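Local coordinates for protein telomerase reverse transcriptase (Candida tropicalis MYA-3404, PDB 6ZD1) that probably extends chromosome ends as the catalytic subunit of telomerase, a reverse transcriptase that copies a template within its RNA component into telomeric DNA repeats, at residues V332-K341 against V533-E544. Sequence-based numbering, arbitrary orientation.
Sequences VLYMIKFDMK and VNHEKTVEINGE
Met335 and Lys337 each exchange two backbone hydrogen bonds with the opposing strand, Met335 with Ile541 and Lys337 with Val539; of these four the straightest runs from Lys337 N to Val539 O (2.9 Å, 173°). Strands 334-339 and 539-541 are thus antiparallel neighbours. Toward Asp339, ahead of the turn through His535-Lys537, Asn534 N donates to Asp339 O at 2.8 Å, while Asn534 ND2 bonds weakly to Asp339 OD2. At the far end Tyr334 OH donates to Glu544 OE2 (3.1 Å), which receives it on the anti lone pair, at the ring edge and near its plane; ring and carboxylate planes stand 80° apart. Asn542 OD1 accepts from Glu544 N in an Asx turn, consistent with holding the glutamate there; Gly543 between them has a positive phi, which glycine readily adopts.

Among apolar contacts, selenomethionine Met335 and Ile541 lie side by side, CG to CG1 3.7 Å. Lysine suits position 337: its extended methylenes line Val539 while NZ reaches Thr552 O. On the face of Ile336 and Glu540, Ile336 CG1 is anti to the backbone N (chi1 173°) and a bend at chi2 turns CD1 onto Thr538 CG2 (3.5 Å). Branched Val533 serves two neighbours, CG1 meeting Phe338 CB and CG2 Met340 SE, each at 4.2 Å.

The four-stranded antiparallel sheet, ordered 495-500, 503-508, 334-339, 539-541, is consistent with the reverse transcriptase palm. Phe338 stacks nearly parallel on Phe504 of strand 503-508, Met551 of strand 550-553 packs against Met335, Lys337, Val539 and Ile541, and helix 511-520 covers Tyr334 and Glu540, the latter salt-bridged to Lys518.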
ATOM      1  N   VAL A 332      18.774 -20.322  29.486  1.00 74.78           N
ATOM      2  CA  VAL A 332      17.623 -19.508  29.853  1.00 77.75           C
ATOM      3  C   VAL A 332      17.811 -18.131  29.235  1.00 79.36           C
ATOM      4  O   VAL A 332      18.834 -17.471  29.451  1.00 80.31           O
ATOM      5  CB  VAL A 332      17.465 -19.425  31.377  1.00 75.95           C
ATOM      6  CG1 VAL A 332      16.282 -18.538  31.739  1.00 79.18           C
ATOM      7  CG2 VAL A 332      17.297 -20.820  31.965  1.00 77.57           C
ATOM      8  N   LEU A 333      16.838 -17.705  28.434  1.00 76.36           N
ATOM      9  CA  LEU A 333      16.930 -16.476  27.661  1.00 79.29           C
ATOM     10  C   LEU A 333      15.924 -15.457  28.171  1.00 72.34           C
ATOM     11  O   LEU A 333      14.817 -15.814  28.580  1.00 73.04           O
ATOM     12  CB  LEU A 333      16.691 -16.740  26.174  1.00 71.11           C
ATOM     13  CG  LEU A 333      17.744 -17.630  25.516  1.00 80.11           C
ATOM     14  CD1 LEU A 333      17.349 -17.945  24.092  1.00 71.37           C
ATOM     15  CD2 LEU A 333      19.108 -16.959  25.565  1.00 82.76           C
ATOM     16  N   TYR A 334      16.322 -14.191  28.150  1.00 73.23           N
ATOM     17  CA  TYR A 334      15.483 -13.082  28.570  1.00 68.93           C
ATOM     18  C   TYR A 334      15.199 -12.210  27.359  1.00 75.07           C
ATOM     19  O   TYR A 334      16.092 -11.964  26.542  1.00 74.44           O
ATOM     20  CB  TYR A 334      16.166 -12.261  29.670  1.00 71.15           C
ATOM     21  CG  TYR A 334      16.720 -13.104  30.794  1.00 78.84           C
ATOM     22  CD1 TYR A 334      17.921 -13.789  30.649  1.00 81.52           C
ATOM     23  CD2 TYR A 334      16.045 -13.217  31.998  1.00 74.89           C
ATOM     24  CE1 TYR A 334      18.427 -14.571  31.665  1.00 75.65           C
ATOM     25  CE2 TYR A 334      16.545 -13.996  33.024  1.00 89.32           C
ATOM     26  CZ  TYR A 334      17.737 -14.670  32.850  1.00 80.46           C
ATOM     27  OH  TYR A 334      18.247 -15.446  33.864  1.00 84.43           O
HETATM   28  N   MSE A 335      13.955 -11.772  27.220  1.00 69.47           N
HETATM   29  CA  MSE A 335      13.622 -10.926  26.086  1.00 70.16           C
HETATM   30  C   MSE A 335      12.644  -9.812  26.417  1.00 72.36           C
HETATM   31  O   MSE A 335      11.772  -9.952  27.277  1.00 64.85           O
HETATM   32  CB  MSE A 335      13.080 -11.766  24.933  1.00 88.51           C
HETATM   33  CG  MSE A 335      11.900 -12.634  25.285  1.00 96.85           C
HETATM   34 SE   MSE A 335      11.368 -13.686  23.737  1.00148.16          SE
HETATM   35  CE  MSE A 335      13.026 -14.671  23.469  1.00 98.50           C
ATOM     36  N   ILE A 336      12.817  -8.701  25.709  1.00 73.99           N
ATOM     37  CA  ILE A 336      12.070  -7.472  25.939  1.00 67.43           C
ATOM     38  C   ILE A 336      11.701  -6.884  24.582  1.00 72.85           C
ATOM     39  O   ILE A 336      12.535  -6.844  23.670  1.00 60.36           O
ATOM     40  CB  ILE A 336      12.898  -6.474  26.777  1.00 62.25           C
ATOM     41  CG1 ILE A 336      12.193  -5.123  26.889  1.00 66.62           C
ATOM     42  CG2 ILE A 336      14.308  -6.329  26.216  1.00 67.88           C
ATOM     43  CD1 ILE A 336      11.216  -5.064  28.026  1.00 65.41           C
ATOM     44  N   LYS A 337      10.443  -6.478  24.424  1.00 73.00           N
ATOM     45  CA  LYS A 337      10.005  -5.748  23.242  1.00 63.84           C
ATOM     46  C   LYS A 337       9.466  -4.388  23.661  1.00 62.06           C
ATOM     47  O   LYS A 337       8.840  -4.256  24.719  1.00 59.84           O
ATOM     48  CB  LYS A 337       8.942  -6.522  22.444  1.00 65.76           C
ATOM     49  CG  LYS A 337       7.534  -6.434  23.003  1.00 72.05           C
ATOM     50  CD  LYS A 337       6.521  -7.013  22.037  1.00 69.94           C
ATOM     51  CE  LYS A 337       5.108  -6.840  22.562  1.00 68.70           C
ATOM     52  NZ  LYS A 337       4.103  -7.413  21.629  1.00 71.51           N
ATOM     53  N   PHE A 338       9.722  -3.379  22.830  1.00 62.19           N
ATOM     54  CA  PHE A 338       9.298  -2.018  23.123  1.00 62.25           C
ATOM     55  C   PHE A 338       9.201  -1.247  21.814  1.00 67.16           C
ATOM     56  O   PHE A 338       9.969  -1.503  20.884  1.00 59.05           O
ATOM     57  CB  PHE A 338      10.256  -1.329  24.110  1.00 53.73           C
ATOM     58  CG  PHE A 338      11.698  -1.293  23.660  1.00 60.01           C
ATOM     59  CD1 PHE A 338      12.550  -2.364  23.898  1.00 73.43           C
ATOM     60  CD2 PHE A 338      12.208  -0.172  23.022  1.00 57.30           C
ATOM     61  CE1 PHE A 338      13.879  -2.325  23.490  1.00 64.65           C
ATOM     62  CE2 PHE A 338      13.534  -0.126  22.615  1.00 68.82           C
ATOM     63  CZ  PHE A 338      14.371  -1.206  22.853  1.00 64.71           C
ATOM     64  N   ASP A 339       8.218  -0.353  21.730  1.00 61.34           N
ATOM     65  CA  ASP A 339       7.955   0.416  20.522  1.00 67.72           C
ATOM     66  C   ASP A 339       7.980   1.912  20.819  1.00 68.67           C
ATOM     67  O   ASP A 339       7.980   2.344  21.974  1.00 80.79           O
ATOM     68  CB  ASP A 339       6.610   0.020  19.896  1.00 67.23           C
ATOM     69  CG  ASP A 339       5.428   0.295  20.811  1.00 83.60           C
ATOM     70  OD1 ASP A 339       5.527   0.029  22.028  1.00 94.31           O
ATOM     71  OD2 ASP A 339       4.392   0.778  20.306  1.00 78.92           O
HETATM   72  N   MSE A 340       7.986   2.701  19.747  1.00 67.72           N
HETATM   73  CA  MSE A 340       8.035   4.156  19.859  1.00 78.47           C
HETATM   74  C   MSE A 340       6.669   4.804  19.646  1.00 71.64           C
HETATM   75  O   MSE A 340       5.883   4.368  18.799  1.00 71.66           O
HETATM   76  CB  MSE A 340       9.049   4.732  18.869  1.00 74.82           C
HETATM   77  CG  MSE A 340      10.475   4.233  19.085  1.00 72.30           C
HETATM   78 SE   MSE A 340      11.093   4.488  20.919  1.00127.88          SE
HETATM   79  CE  MSE A 340      12.918   3.825  20.743  1.00 77.18           C
ATOM     80  N   LYS A 341       6.396   5.840  20.438  1.00 66.89           N
ATOM     81  CA  LYS A 341       5.156   6.604  20.341  1.00 74.01           C
ATOM     82  C   LYS A 341       5.291   7.645  19.239  1.00 77.01           C
ATOM     83  O   LYS A 341       6.089   8.582  19.362  1.00 72.96           O
ATOM     84  CB  LYS A 341       4.841   7.283  21.670  1.00 69.80           C
ATOM     85  CG  LYS A 341       4.232   6.388  22.731  1.00 86.79           C
ATOM     86  CD  LYS A 341       3.975   7.159  24.021  1.00 85.93           C
ATOM     87  CE  LYS A 341       5.272   7.698  24.611  1.00 83.30           C
ATOM     88  NZ  LYS A 341       5.068   8.344  25.937  1.00 89.37           N
ATOM     89  N   VAL A 533       9.646   6.069  24.249  1.00 66.24           N
ATOM     90  CA  VAL A 533       9.254   4.677  24.443  1.00 71.80           C
ATOM     91  C   VAL A 533       7.802   4.602  24.893  1.00 75.38           C
ATOM     92  O   VAL A 533       7.390   5.272  25.850  1.00 78.52           O
ATOM     93  CB  VAL A 533      10.176   3.990  25.460  1.00 73.92           C
ATOM     94  CG1 VAL A 533       9.777   2.522  25.636  1.00 63.85           C
ATOM     95  CG2 VAL A 533      11.623   4.106  25.023  1.00 62.19           C
ATOM     96  N   ASN A 534       7.023   3.763  24.216  1.00 68.14           N
ATOM     97  CA  ASN A 534       5.635   3.502  24.590  1.00 74.31           C
ATOM     98  C   ASN A 534       5.648   2.497  25.739  1.00 68.49           C
ATOM     99  O   ASN A 534       5.556   1.286  25.538  1.00 73.83           O
ATOM    100  CB  ASN A 534       4.853   2.988  23.389  1.00 68.11           C
ATOM    101  CG  ASN A 534       3.361   3.003  23.618  1.00 79.37           C
ATOM    102  OD1 ASN A 534       2.884   3.452  24.661  1.00 76.58           O
ATOM    103  ND2 ASN A 534       2.611   2.519  22.637  1.00 82.95           N
ATOM    104  N   HIS A 535       5.759   3.017  26.966  1.00 65.24           N
ATOM    105  CA  HIS A 535       6.030   2.162  28.120  1.00 65.56           C
ATOM    106  C   HIS A 535       4.891   1.187  28.387  1.00 71.83           C
ATOM    107  O   HIS A 535       5.131   0.030  28.751  1.00 79.64           O
ATOM    108  CB  HIS A 535       6.297   3.015  29.359  1.00 59.03           C
ATOM    109  CG  HIS A 535       7.578   3.784  29.297  1.00 68.35           C
ATOM    110  ND1 HIS A 535       7.617   5.163  29.274  1.00 69.49           N
ATOM    111  CD2 HIS A 535       8.867   3.369  29.255  1.00 60.01           C
ATOM    112  CE1 HIS A 535       8.875   5.564  29.222  1.00 67.29           C
ATOM    113  NE2 HIS A 535       9.653   4.496  29.208  1.00 74.65           N
ATOM    114  N   GLU A 536       3.645   1.629  28.219  1.00 67.42           N
ATOM    115  CA  GLU A 536       2.520   0.744  28.501  1.00 64.74           C
ATOM    116  C   GLU A 536       2.452  -0.433  27.536  1.00 67.30           C
ATOM    117  O   GLU A 536       1.798  -1.434  27.848  1.00 69.11           O
ATOM    118  CB  GLU A 536       1.207   1.526  28.458  1.00 81.65           C
ATOM    119  CG  GLU A 536       0.887   2.127  27.101  1.00 93.69           C
ATOM    120  CD  GLU A 536      -0.450   2.839  27.082  1.00115.60           C
ATOM    121  OE1 GLU A 536      -1.236   2.654  28.037  1.00119.04           O
ATOM    122  OE2 GLU A 536      -0.714   3.584  26.114  1.00122.83           O
ATOM    123  N   LYS A 537       3.105  -0.342  26.381  1.00 69.94           N
ATOM    124  CA  LYS A 537       3.170  -1.459  25.447  1.00 81.46           C
ATOM    125  C   LYS A 537       4.429  -2.302  25.608  1.00 70.04           C
ATOM    126  O   LYS A 537       4.568  -3.317  24.918  1.00 67.73           O
ATOM    127  CB  LYS A 537       3.067  -0.944  24.009  1.00 78.47           C
ATOM    128  CG  LYS A 537       1.662  -0.522  23.609  1.00 82.51           C
ATOM    129  CD  LYS A 537       0.661  -1.643  23.856  1.00 91.90           C
ATOM    130  CE  LYS A 537      -0.696  -1.325  23.245  1.00103.43           C
ATOM    131  NZ  LYS A 537      -1.267  -0.056  23.771  1.00 87.03           N
ATOM    132  N   THR A 538       5.343  -1.913  26.495  1.00 69.20           N
ATOM    133  CA  THR A 538       6.533  -2.711  26.761  1.00 65.39           C
ATOM    134  C   THR A 538       6.146  -4.064  27.350  1.00 74.66           C
ATOM    135  O   THR A 538       5.324  -4.143  28.267  1.00 78.13           O
ATOM    136  CB  THR A 538       7.461  -1.953  27.714  1.00 69.08           C
ATOM    137  OG1 THR A 538       8.075  -0.862  27.017  1.00 71.22           O
ATOM    138  CG2 THR A 538       8.537  -2.862  28.266  1.00 59.71           C
ATOM    139  N   VAL A 539       6.716  -5.135  26.796  1.00 63.10           N
ATOM    140  CA  VAL A 539       6.440  -6.493  27.250  1.00 70.82           C
ATOM    141  C   VAL A 539       7.765  -7.207  27.490  1.00 69.90           C
ATOM    142  O   VAL A 539       8.675  -7.135  26.657  1.00 64.52           O
ATOM    143  CB  VAL A 539       5.574  -7.267  26.236  1.00 79.96           C
ATOM    144  CG1 VAL A 539       5.368  -8.705  26.687  1.00 69.72           C
ATOM    145  CG2 VAL A 539       4.233  -6.573  26.059  1.00 66.41           C
ATOM    146  N   GLU A 540       7.866  -7.908  28.618  1.00 78.99           N
ATOM    147  CA  GLU A 540       9.089  -8.606  28.986  1.00 75.94           C
ATOM    148  C   GLU A 540       8.743  -9.988  29.513  1.00 67.52           C
ATOM    149  O   GLU A 540       7.898 -10.122  30.403  1.00 71.72           O
ATOM    150  CB  GLU A 540       9.876  -7.825  30.049  1.00 68.13           C
ATOM    151  CG  GLU A 540      11.226  -8.435  30.399  1.00 75.10           C
ATOM    152  CD  GLU A 540      11.831  -7.835  31.654  1.00 91.41           C
ATOM    153  OE1 GLU A 540      12.545  -8.564  32.380  1.00 98.88           O
ATOM    154  OE2 GLU A 540      11.588  -6.637  31.919  1.00 75.93           O
ATOM    155  N   ILE A 541       9.395 -11.013  28.962  1.00 69.19           N
ATOM    156  CA  ILE A 541       9.293 -12.373  29.474  1.00 78.08           C
ATOM    157  C   ILE A 541      10.692 -12.971  29.527  1.00 77.40           C
ATOM    158  O   ILE A 541      11.607 -12.531  28.828  1.00 80.07           O
ATOM    159  CB  ILE A 541       8.348 -13.270  28.639  1.00 71.40           C
ATOM    160  CG1 ILE A 541       8.817 -13.369  27.190  1.00 71.28           C
ATOM    161  CG2 ILE A 541       6.919 -12.754  28.704  1.00 72.67           C
ATOM    162  CD1 ILE A 541       7.958 -14.290  26.358  1.00 89.05           C
ATOM    163  N   ASN A 542      10.857 -13.964  30.400  1.00 85.40           N
ATOM    164  CA  ASN A 542      12.144 -14.619  30.593  1.00 79.50           C
ATOM    165  C   ASN A 542      12.089 -16.139  30.580  1.00 88.38           C
ATOM    166  O   ASN A 542      13.132 -16.767  30.367  1.00 83.80           O
ATOM    167  CB  ASN A 542      12.787 -14.160  31.912  1.00 86.46           C
ATOM    168  CG  ASN A 542      11.888 -14.377  33.116  1.00100.20           C
ATOM    169  OD1 ASN A 542      11.049 -15.279  33.136  1.00100.83           O
ATOM    170  ND2 ASN A 542      12.065 -13.545  34.134  1.00104.88           N
ATOM    171  N   GLY A 543      10.935 -16.751  30.817  1.00 84.22           N
ATOM    172  CA  GLY A 543      10.863 -18.197  30.828  1.00 85.32           C
ATOM    173  C   GLY A 543      11.736 -18.845  31.884  1.00 96.71           C
ATOM    174  O   GLY A 543      12.496 -19.770  31.589  1.00 93.80           O
ATOM    175  N   GLU A 544      11.651 -18.354  33.121  1.00107.55           N
ATOM    176  CA  GLU A 544      12.280 -19.008  34.263  1.00 92.62           C
ATOM    177  C   GLU A 544      11.316 -19.932  34.990  1.00106.97           C
ATOM    178  O   GLU A 544      11.462 -20.148  36.202  1.00106.84           O
ATOM    179  CB  GLU A 544      12.843 -17.967  35.234  1.00 91.00           C
ATOM    180  CG  GLU A 544      14.058 -17.206  34.722  1.00104.29           C
ATOM    181  CD  GLU A 544      14.615 -16.236  35.752  1.00101.77           C
ATOM    182  OE1 GLU A 544      14.000 -16.088  36.830  1.00 89.56           O
ATOM    183  OE2 GLU A 544      15.668 -15.620  35.486  1.00103.40           O
TER